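EF-P arginine 32 rhamnosyl-transferase (Pseudomonas putida KT2440, PDB 5NV8) belongs to the EarP family of bacterial rhamnosyltransferases, glycosyltransferases of GT-B-like fold in which two Rossmann-like domains face each other across a cleft. Local coordinates at residues A[204-209]-A[282-287]; A[300-305]-A[340-345]; A[225-230]-A[258-263]; A[291-296]-A[366-371]. All blocks are in the same frame, centred on the assembly; numbering follows the deposited sequence.

Contact 1 of 4, residues A[204-209]-A[282-287]; sequences FAYENP and AVRGED. With TRH (2'-deoxy-thymidine-beta-L-rhamnose), chain B.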
# COMPACT_ATOMS: atom_id res chain seq x y z
N PHE A 204 -1.43 3.71 7.83
CA PHE A 204 -2.60 2.88 7.60
C PHE A 204 -2.20 1.46 7.98
O PHE A 204 -1.44 0.81 7.24
CB PHE A 204 -3.07 2.97 6.15
CG PHE A 204 -4.04 1.90 5.74
CD1 PHE A 204 -5.32 1.85 6.27
CD2 PHE A 204 -3.67 0.95 4.80
CE1 PHE A 204 -6.21 0.86 5.88
CE2 PHE A 204 -4.56 -0.04 4.41
CZ PHE A 204 -5.83 -0.08 4.95
N ALA A 205 -2.68 0.98 9.12
CA ALA A 205 -2.23 -0.30 9.66
C ALA A 205 -3.34 -0.89 10.53
O ALA A 205 -4.45 -0.37 10.60
CB ALA A 205 -0.92 -0.13 10.43
N TYR A 206 -3.02 -2.01 11.18
CA TYR A 206 -3.90 -2.63 12.15
C TYR A 206 -3.60 -2.05 13.53
O TYR A 206 -3.05 -0.95 13.65
CB TYR A 206 -3.73 -4.16 12.11
CG TYR A 206 -3.73 -4.75 10.72
CD1 TYR A 206 -4.92 -5.06 10.07
CD2 TYR A 206 -2.53 -5.00 10.06
CE1 TYR A 206 -4.91 -5.60 8.80
CE2 TYR A 206 -2.52 -5.54 8.79
CZ TYR A 206 -3.71 -5.84 8.17
OH TYR A 206 -3.69 -6.38 6.90
N GLU A 207 -3.97 -2.76 14.60
CA GLU A 207 -3.58 -2.35 15.94
C GLU A 207 -2.13 -2.74 16.18
O GLU A 207 -1.78 -3.92 16.12
CB GLU A 207 -4.48 -2.98 17.00
CG GLU A 207 -5.97 -2.79 16.80
CD GLU A 207 -6.54 -3.72 15.76
OE1 GLU A 207 -6.12 -4.89 15.72
OE2 GLU A 207 -7.40 -3.28 14.98
N ASN A 208 -1.28 -1.75 16.43
CA ASN A 208 0.13 -1.99 16.69
C ASN A 208 0.44 -1.64 18.13
O ASN A 208 0.16 -0.51 18.56
CB ASN A 208 1.00 -1.18 15.74
CG ASN A 208 2.37 -1.80 15.55
OD1 ASN A 208 3.15 -1.89 16.49
ND2 ASN A 208 2.66 -2.23 14.33
N PRO A 209 1.01 -2.56 18.92
CA PRO A 209 1.31 -2.25 20.32
C PRO A 209 2.46 -1.27 20.49
O PRO A 209 2.88 -0.99 21.61
CB PRO A 209 1.65 -3.63 20.91
CG PRO A 209 2.12 -4.43 19.75
CD PRO A 209 1.31 -3.96 18.57
N ALA A 282 3.26 4.44 5.73
CA ALA A 282 3.10 3.22 6.50
C ALA A 282 1.85 2.51 6.01
O ALA A 282 0.73 2.98 6.24
CB ALA A 282 3.03 3.52 7.99
N VAL A 283 2.03 1.37 5.33
CA VAL A 283 0.91 0.62 4.77
C VAL A 283 0.80 -0.74 5.45
O VAL A 283 1.52 -1.02 6.41
CB VAL A 283 1.06 0.46 3.25
CG1 VAL A 283 0.61 1.73 2.53
CG2 VAL A 283 2.49 0.10 2.88
N ARG A 284 -0.09 -1.59 4.94
CA ARG A 284 -0.37 -2.87 5.57
C ARG A 284 -0.95 -3.82 4.52
O ARG A 284 -1.15 -3.44 3.36
CB ARG A 284 -1.36 -2.71 6.72
CG ARG A 284 -2.75 -2.37 6.24
CD ARG A 284 -3.81 -2.56 7.30
NE ARG A 284 -5.11 -2.83 6.70
CZ ARG A 284 -6.27 -2.55 7.29
NH1 ARG A 284 -6.29 -1.99 8.49
NH2 ARG A 284 -7.41 -2.82 6.67
N GLY A 285 -1.21 -5.05 4.94
CA GLY A 285 -2.00 -5.96 4.13
C GLY A 285 -1.31 -6.35 2.84
O GLY A 285 -0.13 -6.70 2.82
N GLU A 286 -2.07 -6.27 1.74
CA GLU A 286 -1.61 -6.79 0.46
C GLU A 286 -1.46 -5.70 -0.59
O GLU A 286 -0.36 -5.54 -1.14
CB GLU A 286 -2.59 -7.87 -0.03
CG GLU A 286 -2.34 -8.32 -1.46
CD GLU A 286 -2.20 -9.82 -1.58
OE1 GLU A 286 -2.06 -10.32 -2.71
OE2 GLU A 286 -2.22 -10.50 -0.53
N ASP A 287 -2.52 -4.95 -0.89
CA ASP A 287 -2.48 -4.04 -2.03
C ASP A 287 -1.79 -2.72 -1.69
O ASP A 287 -0.93 -2.25 -2.46
CB ASP A 287 -3.90 -3.78 -2.54
CG ASP A 287 -3.93 -2.90 -3.78
OD1 ASP A 287 -3.45 -3.35 -4.84
OD2 ASP A 287 -4.41 -1.76 -3.67
O4P TRH B . -5.27 -5.14 5.67
P2 TRH B . -5.76 -4.99 4.28
O3P TRH B . -7.20 -4.24 4.22
O1 TRH B . -5.90 -6.40 3.51
C1 TRH B . -5.56 -7.60 4.23
C2 TRH B . -5.62 -8.82 3.31
O2 TRH B . -6.67 -8.71 2.36
C3 TRH B . -5.89 -10.09 4.13
O3 TRH B . -7.29 -10.19 4.40
C4 TRH B . -5.14 -10.01 5.45
O4 TRH B . -3.74 -9.83 5.18
OPP TRH B . -4.76 -4.05 3.41
P TRH B . -4.86 -4.05 1.82
O1P TRH B . -4.58 -5.37 1.20
O2P TRH B . -3.86 -2.91 1.28
O5' TRH B . -6.33 -3.50 1.43
C5' TRH B . -6.61 -2.10 1.52
C4' TRH B . -7.39 -1.69 0.29
O4' TRH B . -8.11 -0.48 0.65
C3' TRH B . -6.42 -1.26 -0.79
O3' TRH B . -7.12 -1.11 -2.03
C2' TRH B . -6.07 0.11 -0.25
C1' TRH B . -7.51 0.56 -0.16
N11 TRH B . -7.69 1.89 0.47
C21 TRH B . -8.44 2.80 -0.17
O21 TRH B . -8.95 2.53 -1.26
N31 TRH B . -8.66 4.05 0.39
C41 TRH B . -8.10 4.38 1.62
O41 TRH B . -8.30 5.50 2.10
C51 TRH B . -7.33 3.44 2.29
C5A TRH B . -6.77 3.76 3.52
C61 TRH B . -7.12 2.19 1.72

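Contact 2 of 4, residues A[300-305]-A[340-345]; sequences LWHIYV and AWNMDF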
# COMPACT_ATOMS: atom_id res chain seq x y z
N LEU A 300 6.80 1.70 5.21
CA LEU A 300 6.77 0.74 6.31
C LEU A 300 5.59 -0.19 6.11
O LEU A 300 4.54 0.22 5.62
CB LEU A 300 6.67 1.46 7.66
CG LEU A 300 6.78 0.59 8.91
CD1 LEU A 300 7.99 -0.32 8.84
CD2 LEU A 300 6.84 1.48 10.16
N TRP A 301 5.78 -1.46 6.48
CA TRP A 301 4.80 -2.51 6.25
C TRP A 301 4.35 -3.11 7.58
O TRP A 301 5.16 -3.30 8.49
CB TRP A 301 5.38 -3.61 5.36
CG TRP A 301 4.40 -4.65 4.89
CD1 TRP A 301 3.05 -4.51 4.75
CD2 TRP A 301 4.71 -5.99 4.50
NE1 TRP A 301 2.50 -5.68 4.29
CE2 TRP A 301 3.50 -6.61 4.13
CE3 TRP A 301 5.90 -6.73 4.43
CZ2 TRP A 301 3.44 -7.93 3.70
CZ3 TRP A 301 5.83 -8.04 4.00
CH2 TRP A 301 4.61 -8.63 3.64
N HIS A 302 3.05 -3.40 7.68
CA HIS A 302 2.47 -4.03 8.85
C HIS A 302 1.68 -5.25 8.37
O HIS A 302 0.58 -5.11 7.84
CB HIS A 302 1.58 -3.06 9.62
CG HIS A 302 1.16 -3.56 10.97
ND1 HIS A 302 -0.03 -3.18 11.56
CD2 HIS A 302 1.77 -4.40 11.84
CE1 HIS A 302 -0.13 -3.77 12.74
NE2 HIS A 302 0.95 -4.51 12.93
N ILE A 303 2.24 -6.44 8.57
CA ILE A 303 1.66 -7.67 8.04
C ILE A 303 0.74 -8.28 9.10
O ILE A 303 1.21 -8.74 10.15
CB ILE A 303 2.74 -8.66 7.60
CG1 ILE A 303 2.13 -10.04 7.33
CG2 ILE A 303 3.88 -8.75 8.61
CD1 ILE A 303 1.18 -10.07 6.15
N TYR A 304 -0.57 -8.25 8.82
CA TYR A 304 -1.64 -8.94 9.55
C TYR A 304 -1.31 -9.32 10.99
O TYR A 304 -1.35 -10.50 11.35
CB TYR A 304 -2.05 -10.20 8.79
N VAL A 305 -1.01 -8.33 11.83
CA VAL A 305 -0.71 -8.60 13.23
C VAL A 305 -1.99 -8.54 14.06
O VAL A 305 -2.25 -7.57 14.76
CB VAL A 305 0.32 -7.61 13.78
N ALA A 340 10.65 -3.84 14.19
CA ALA A 340 10.07 -3.24 15.38
C ALA A 340 8.57 -3.02 15.22
O ALA A 340 7.80 -3.25 16.16
CB ALA A 340 10.78 -1.92 15.69
N TRP A 341 8.14 -2.56 14.04
CA TRP A 341 6.73 -2.34 13.76
C TRP A 341 5.92 -3.63 13.72
O TRP A 341 4.69 -3.57 13.76
CB TRP A 341 6.59 -1.58 12.43
CG TRP A 341 5.24 -0.95 12.18
CD1 TRP A 341 4.44 -1.15 11.09
CD2 TRP A 341 4.55 -0.02 13.02
NE1 TRP A 341 3.30 -0.39 11.20
CE2 TRP A 341 3.34 0.31 12.38
CE3 TRP A 341 4.84 0.57 14.26
CZ2 TRP A 341 2.42 1.20 12.93
CZ3 TRP A 341 3.92 1.46 14.80
CH2 TRP A 341 2.72 1.76 14.14
N ASN A 342 6.58 -4.79 13.66
CA ASN A 342 5.90 -6.07 13.56
C ASN A 342 6.23 -7.03 14.70
O ASN A 342 5.52 -8.03 14.85
CB ASN A 342 6.22 -6.75 12.23
CG ASN A 342 5.64 -6.02 11.03
OD1 ASN A 342 4.43 -6.06 10.79
ND2 ASN A 342 6.50 -5.34 10.28
N MET A 343 7.27 -6.77 15.49
CA MET A 343 7.68 -7.67 16.56
C MET A 343 7.83 -6.96 17.90
O MET A 343 8.45 -7.51 18.82
CB MET A 343 8.98 -8.39 16.20
CG MET A 343 9.04 -8.86 14.74
SD MET A 343 10.67 -9.43 14.21
CE MET A 343 11.18 -10.39 15.63
N ASP A 344 7.27 -5.75 18.03
CA ASP A 344 7.16 -5.04 19.31
C ASP A 344 8.52 -4.62 19.86
O ASP A 344 8.79 -4.76 21.06
CB ASP A 344 6.39 -5.88 20.34
CG ASP A 344 5.76 -5.04 21.43
OD1 ASP A 344 5.86 -3.80 21.36
OD2 ASP A 344 5.17 -5.62 22.36
N PHE A 345 9.39 -4.10 19.00
CA PHE A 345 10.63 -3.47 19.42
C PHE A 345 10.49 -1.95 19.32
O PHE A 345 9.68 -1.44 18.55
CB PHE A 345 11.81 -3.96 18.58
CG PHE A 345 11.92 -5.46 18.51
CD1 PHE A 345 11.63 -6.24 19.62
CD2 PHE A 345 12.31 -6.08 17.34
CE1 PHE A 345 11.73 -7.62 19.56
CE2 PHE A 345 12.40 -7.46 17.27
CZ PHE A 345 12.11 -8.23 18.38

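Contact 3 of 4, residues A[225-230]-A[258-263]; sequences CHLLVP and LTVQVL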
# COMPACT_ATOMS: atom_id res chain seq x y z
N CYS A 225 6.17 17.23 12.45
CA CYS A 225 5.64 16.09 11.71
C CYS A 225 4.14 16.29 11.52
O CYS A 225 3.43 16.64 12.46
CB CYS A 225 5.92 14.77 12.43
SG CYS A 225 5.10 13.32 11.70
N HIS A 226 3.67 16.05 10.29
CA HIS A 226 2.25 16.09 9.95
C HIS A 226 1.83 14.67 9.56
O HIS A 226 2.24 14.17 8.51
CB HIS A 226 1.98 17.08 8.82
CG HIS A 226 0.55 17.50 8.73
ND1 HIS A 226 0.17 18.73 8.23
CD2 HIS A 226 -0.60 16.87 9.06
CE1 HIS A 226 -1.15 18.83 8.27
NE2 HIS A 226 -1.64 17.71 8.77
N LEU A 227 1.02 14.05 10.41
CA LEU A 227 0.60 12.66 10.22
C LEU A 227 -0.84 12.63 9.71
O LEU A 227 -1.74 13.21 10.33
CB LEU A 227 0.72 11.88 11.53
CG LEU A 227 0.37 10.39 11.54
CD1 LEU A 227 1.46 9.57 10.87
CD2 LEU A 227 0.14 9.90 12.96
N LEU A 228 -1.05 11.95 8.59
CA LEU A 228 -2.37 11.80 7.98
C LEU A 228 -2.86 10.38 8.21
O LEU A 228 -2.19 9.42 7.84
CB LEU A 228 -2.31 12.13 6.49
CG LEU A 228 -1.85 13.56 6.17
CD1 LEU A 228 -1.79 13.80 4.66
CD2 LEU A 228 -2.71 14.60 6.85
N VAL A 229 -4.03 10.26 8.83
CA VAL A 229 -4.55 8.99 9.31
C VAL A 229 -5.94 8.78 8.73
O VAL A 229 -6.91 9.38 9.17
CB VAL A 229 -4.58 8.95 10.85
CG1 VAL A 229 -5.27 7.68 11.33
CG2 VAL A 229 -3.18 9.06 11.42
N PRO A 230 -6.07 7.93 7.71
CA PRO A 230 -7.40 7.56 7.22
C PRO A 230 -8.19 6.79 8.27
O PRO A 230 -7.63 6.20 9.20
CB PRO A 230 -7.10 6.69 5.99
CG PRO A 230 -5.71 7.09 5.57
CD PRO A 230 -5.00 7.41 6.85
N LEU A 258 4.42 16.92 16.67
CA LEU A 258 3.54 16.05 15.90
C LEU A 258 2.15 16.65 15.84
O LEU A 258 1.58 17.03 16.87
CB LEU A 258 3.49 14.65 16.52
CG LEU A 258 2.67 13.53 15.86
CD1 LEU A 258 1.22 13.50 16.34
CD2 LEU A 258 2.74 13.63 14.34
N THR A 259 1.60 16.75 14.63
CA THR A 259 0.22 17.16 14.41
C THR A 259 -0.52 15.99 13.78
O THR A 259 -0.17 15.55 12.68
CB THR A 259 0.14 18.40 13.53
OG1 THR A 259 0.49 19.56 14.29
CG2 THR A 259 -1.27 18.59 13.00
N VAL A 260 -1.52 15.47 14.48
CA VAL A 260 -2.26 14.28 14.05
C VAL A 260 -3.52 14.73 13.32
O VAL A 260 -4.16 15.71 13.71
CB VAL A 260 -2.58 13.38 15.26
CG1 VAL A 260 -3.84 13.85 16.00
CG2 VAL A 260 -2.72 11.94 14.82
N GLN A 261 -3.87 14.02 12.25
CA GLN A 261 -5.04 14.36 11.46
C GLN A 261 -5.73 13.09 10.98
O GLN A 261 -5.07 12.18 10.48
CB GLN A 261 -4.69 15.25 10.26
CG GLN A 261 -5.92 15.83 9.56
CD GLN A 261 -5.58 16.91 8.55
OE1 GLN A 261 -4.44 17.01 8.08
NE2 GLN A 261 -6.58 17.72 8.20
N VAL A 262 -7.06 13.06 11.11
CA VAL A 262 -7.88 11.91 10.74
C VAL A 262 -8.49 12.16 9.37
O VAL A 262 -9.16 13.19 9.16
CB VAL A 262 -8.97 11.64 11.79
CG1 VAL A 262 -9.53 10.24 11.61
CG2 VAL A 262 -8.41 11.83 13.19
N LEU A 263 -8.28 11.23 8.45
CA LEU A 263 -8.78 11.32 7.08
C LEU A 263 -9.97 10.39 6.87
O LEU A 263 -10.14 9.40 7.59
CB LEU A 263 -7.67 10.96 6.08
CG LEU A 263 -6.51 11.93 5.92
CD1 LEU A 263 -5.59 11.48 4.80
CD2 LEU A 263 -7.02 13.35 5.67
O HOH W 1 3.49 19.72 13.20

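Contact 4 of 4, residues A[291-296]-A[366-371]; sequences RAQWAG and RLWGAR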
# COMPACT_ATOMS: atom_id res chain seq x y z
N ARG A 291 1.11 -0.79 -3.53
CA ARG A 291 0.87 0.58 -3.99
C ARG A 291 1.93 1.54 -3.47
O ARG A 291 2.39 2.43 -4.19
CB ARG A 291 -0.52 1.04 -3.55
CG ARG A 291 -1.65 0.35 -4.28
CD ARG A 291 -1.86 0.98 -5.64
NE ARG A 291 -1.47 0.10 -6.73
CZ ARG A 291 -1.64 0.39 -8.01
NH1 ARG A 291 -2.19 1.54 -8.37
NH2 ARG A 291 -1.25 -0.48 -8.94
N ALA A 292 2.35 1.37 -2.21
CA ALA A 292 3.38 2.24 -1.66
C ALA A 292 4.74 1.96 -2.28
O ALA A 292 5.59 2.85 -2.32
CB ALA A 292 3.44 2.09 -0.14
N GLN A 293 4.96 0.73 -2.76
CA GLN A 293 6.21 0.44 -3.45
C GLN A 293 6.28 1.17 -4.78
O GLN A 293 7.34 1.70 -5.15
CB GLN A 293 6.36 -1.08 -3.64
CG GLN A 293 6.58 -1.85 -2.34
CD GLN A 293 6.64 -3.36 -2.53
OE1 GLN A 293 7.58 -3.88 -3.13
NE2 GLN A 293 5.63 -4.06 -2.02
N TRP A 294 5.17 1.22 -5.52
CA TRP A 294 5.11 2.03 -6.73
C TRP A 294 5.20 3.52 -6.44
O TRP A 294 5.64 4.29 -7.30
CB TRP A 294 3.83 1.74 -7.52
CG TRP A 294 3.62 0.29 -7.89
CD1 TRP A 294 2.47 -0.42 -7.77
CD2 TRP A 294 4.59 -0.62 -8.45
NE1 TRP A 294 2.65 -1.71 -8.21
CE2 TRP A 294 3.95 -1.86 -8.63
CE3 TRP A 294 5.94 -0.50 -8.81
CZ2 TRP A 294 4.60 -2.97 -9.15
CZ3 TRP A 294 6.59 -1.61 -9.32
CH2 TRP A 294 5.92 -2.83 -9.49
N ALA A 295 4.80 3.95 -5.23
CA ALA A 295 4.90 5.36 -4.87
C ALA A 295 6.36 5.83 -4.83
O ALA A 295 6.63 7.02 -5.05
CB ALA A 295 4.23 5.61 -3.52
N GLY A 296 7.30 4.93 -4.53
CA GLY A 296 8.71 5.26 -4.59
C GLY A 296 9.27 5.99 -3.39
O GLY A 296 10.47 6.32 -3.40
N ARG A 366 13.22 4.58 -4.32
CA ARG A 366 13.05 4.83 -5.75
C ARG A 366 13.60 3.69 -6.59
O ARG A 366 12.97 3.26 -7.56
CB ARG A 366 13.73 6.15 -6.14
CG ARG A 366 13.23 7.37 -5.40
CD ARG A 366 11.85 7.78 -5.90
NE ARG A 366 11.84 8.01 -7.34
CZ ARG A 366 10.87 8.64 -7.98
NH1 ARG A 366 9.83 9.12 -7.31
NH2 ARG A 366 10.94 8.80 -9.30
N LEU A 367 14.79 3.19 -6.22
CA LEU A 367 15.42 2.14 -7.01
C LEU A 367 14.65 0.83 -6.95
O LEU A 367 14.66 0.07 -7.92
CB LEU A 367 16.86 1.94 -6.53
CG LEU A 367 17.83 3.07 -6.86
CD1 LEU A 367 18.96 3.15 -5.85
CD2 LEU A 367 18.38 2.90 -8.27
N TRP A 368 13.97 0.55 -5.83
CA TRP A 368 13.19 -0.68 -5.75
C TRP A 368 11.97 -0.62 -6.66
O TRP A 368 11.65 -1.61 -7.33
CB TRP A 368 12.76 -0.93 -4.30
CG TRP A 368 11.92 -2.16 -4.17
CD1 TRP A 368 10.55 -2.23 -4.14
CD2 TRP A 368 12.38 -3.51 -4.06
NE1 TRP A 368 10.14 -3.54 -4.01
CE2 TRP A 368 11.25 -4.34 -3.96
CE3 TRP A 368 13.65 -4.10 -4.03
CZ2 TRP A 368 11.34 -5.73 -3.84
CZ3 TRP A 368 13.75 -5.48 -3.91
CH2 TRP A 368 12.60 -6.27 -3.81
N GLY A 369 11.28 0.52 -6.70
CA GLY A 369 10.13 0.64 -7.58
C GLY A 369 10.50 0.51 -9.04
O GLY A 369 9.79 -0.15 -9.81
N ALA A 370 11.61 1.13 -9.44
CA ALA A 370 12.05 1.04 -10.83
C ALA A 370 12.48 -0.38 -11.18
O ALA A 370 12.20 -0.86 -12.28
CB ALA A 370 13.19 2.03 -11.09
N ARG A 371 13.18 -1.05 -10.27
CA ARG A 371 13.57 -2.43 -10.50
C ARG A 371 12.35 -3.35 -10.58
O ARG A 371 12.28 -4.22 -11.45
CB ARG A 371 14.52 -2.90 -9.40
CG ARG A 371 14.73 -4.41 -9.34
CD ARG A 371 15.40 -4.81 -8.03
NE ARG A 371 14.77 -6.00 -7.45
CZ ARG A 371 15.29 -7.22 -7.50
NH1 ARG A 371 16.45 -7.43 -8.11
NH2 ARG A 371 14.65 -8.24 -6.94
O HOH W 2 8.94 8.94 -5.06

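Contact 1 of 4, residues A[204-209]-A[282-287]
The guanidinium group of Arg284 lies between two aromatic rings. Tyr206 stacks flat on one face, centres 4.3 Å apart and planes only 3° from parallel; Phe204 covers the opposite face at a tilt of 33°, with Phe204 CZ 3.3 Å from Arg284 NE. Arg284 CD lies over the middle of the Tyr206 ring as a CH-pi contact, 3.5 Å from its centroid, and the extended chain beyond carries the guanidinium between the rings. The other face of Phe204 carries the methyl C5A of TRH. At the guanidinium edge, NH2 gives a nearly straight bond (170°) to TRH O3P, 2.8 Å away, while NH1 donates weakly to Ala205 O. Arginine suits this slot because its faces stack while its rim donates. Gly285, with positive phi, brings its CA to 3.4 Å from TRH OPP, which suits a residue lacking a side chain. Beneath, Phe204 N bonds Ala282 O at 2.8 Å, tying the loop to strand 280-284. The backbone N of Glu286 and of Asp287 both hold TRH O1P at the start of helix 287-295. A diphosphate seated between a helix N-terminus and a basic side chain is characteristic of the nucleotide site in the C-terminal domain of GT-B glycosyltransferases.

Contact 2 of 4, residues A[300-305]-A[340-345]
His302 and Asn342 bring strand 299-302 and the C-terminal part of helix 328-343 together, their CA atoms 6.2 Å apart. Asn342 supplies the polar grip with both ends of its amide: ND2 donates to Trp301 O at 3.0 Å, and OD1 accepts from Ile303 N at 3.1 Å, each with an N-H...O angle of 155°. With CG anti to its carbonyl carbon (chi1 -67°), the short side chain reaches from the helix to the strand, and ND2 also bonds Trp338 O within the same helix. Asparagine fits because one planar group offers a donor and an acceptor to Trp301 O and Ile303 N, the backbone groups on either side of His302. Strand 299-302 is the outermost on its side of the sheet in this Rossmann-like domain, hydrogen-bonded through Leu300 to strand 280-284, so the amide does at its other edge some of what a further strand would do.

Trp341 provides the apolar half. Leu300 CD2 sits over the face of the indole, 3.5 Å from Trp341 CG, while Trp301 O lies at the ring edge, 3.4 Å from Trp341 CD1. The indole NE1 is buried against His302 CB and has no hydrogen-bond partner in the model. The His302 ring is turned 53° from the five-membered ring of Trp341 and offers its own edge to Asn342 OD1, 3.3 Å from His302 CD2. Its ND1 bonds Tyr206 N, so the histidine links helix, strand and ligand-binding loop. Trp301 points from the strand away from Asn342 and Trp341 and stacks on Phe289.

Contact 3 of 4, residues A[225-230]-A[258-263]
Leu258 CD2 fills the hollow between two neighbours on the adjoining parallel strand, 3.6 Å from Cys225 SG and 3.9 Å from Leu227 CB. The next hollow on the same face takes Val260, whose CG2 rests 4.0 Å from Leu227 CD2 and more loosely against Val229 CG2. Branched aliphatic side chains suit this surface, since Leu258 and Val260 each send a methyl diagonally into the step between residues opposite. Helices 211-220 and 235-242 cover it, the first on Cys225, Leu227 and Leu258, the second on Val229 and Val260. Strands 225-230 and 258-263, with directions 28° apart, flank helix 235-242 in the sequence as in a beta-alpha-beta crossover of a Rossmann-like sheet, here with the short antiparallel strand 252-255 inserted before the second strand.

On the other face the relief is partly polar. Gln261, extended beyond CG (chi2 169°), runs alongside Leu228 and sets OE1 where His226 NE2 donates to it at 3.0 Å, the donor tilted out of the carbonyl plane. Thr259 CG2 lies over one face of that imidazole, and His226 ND1 has Val195 N as a second partner, which fixes the ring's rotation. Further along, Leu263 CD1 lodges 3.7 Å from Leu228 CB, and Pro230 follows beside it, near TRH. Between the two faces the backbones are bonded in parallel register, as in Leu227 N to Thr259 O at 3.0 Å. Pro230 has no N-H to give, but none is used here on the side of strand 258-263: Leu227 and Val229 donate there, while His226 and Leu228 pair with strand 199-203.

Contact 4 of 4, residues A[291-296]-A[366-371]
This is a steep helix-helix crossing between the C-terminal end of helix 287-295 and helix 358-373, the short axes 8.4 Å apart at 110°, and glycines on both sides permit it. Gly369 turns a bare surface to the other helix, so its CA comes to 3.8 Å from Gln293 O. Gly296, which ends helix 287-295 with positive phi (81°), a conformation glycine adopts easily, has its CA only 4.5 Å from that of Arg366.

Beside this close approach stands one direct hydrogen bond. Trp368 NE1 donates to Gln293 OE1 at 2.7 Å, in the plane of the amide carbonyl, and the two side chains run side by side. The glutamine is extended beyond CG, long enough to meet the indole, while its NE2 turns back to Phe289 O in its own helix; both ends of the buried amide are thus used. Helix 287-295 follows strand 280-284 and leads into strand 299-302, making it one of the connecting helices of the Rossmann-like domain, and helix 358-373 crosses its C-terminal end from the flank.

Trp294 contributes an edge: Gly369 O lies in the plane of its ring, 3.6 Å from CZ3, whereas NE1 is bonded to Leu164 O. The bend of Arg366 at chi2 (-74°) brings its CD to 3.2 Å from Gly296 O, and a second bend at chi3 turns the guanidinium. Its NH1 has a weak bond to Gln177, and Trp368 meets Tyr322 edge-to-face.

In the fold
Contacts 1, 2 and 3 share one six-stranded mixed sheet. Contact 3 lies toward one side of it, strand 199-203 separates it from strand 280-284 of contact 1, and strand 299-302 of contact 2 forms the opposite edge. Contacts 1 and 2 have centres about 8 Å apart and touch, notably through Asn208 ND2 and Trp341 O; the centres of contacts 3 and 4 are about 23 Å apart. Contact 4 joins a helix that follows strand 280-284 to the later helix 358-373, and meets contact 1 where Ala292 packs on Val283. Along the chain, contact 3 falls between the segments of contact 1, and contact 2 between those of contact 4. The ligand-binding loops are thus backed by sheet and helices alike.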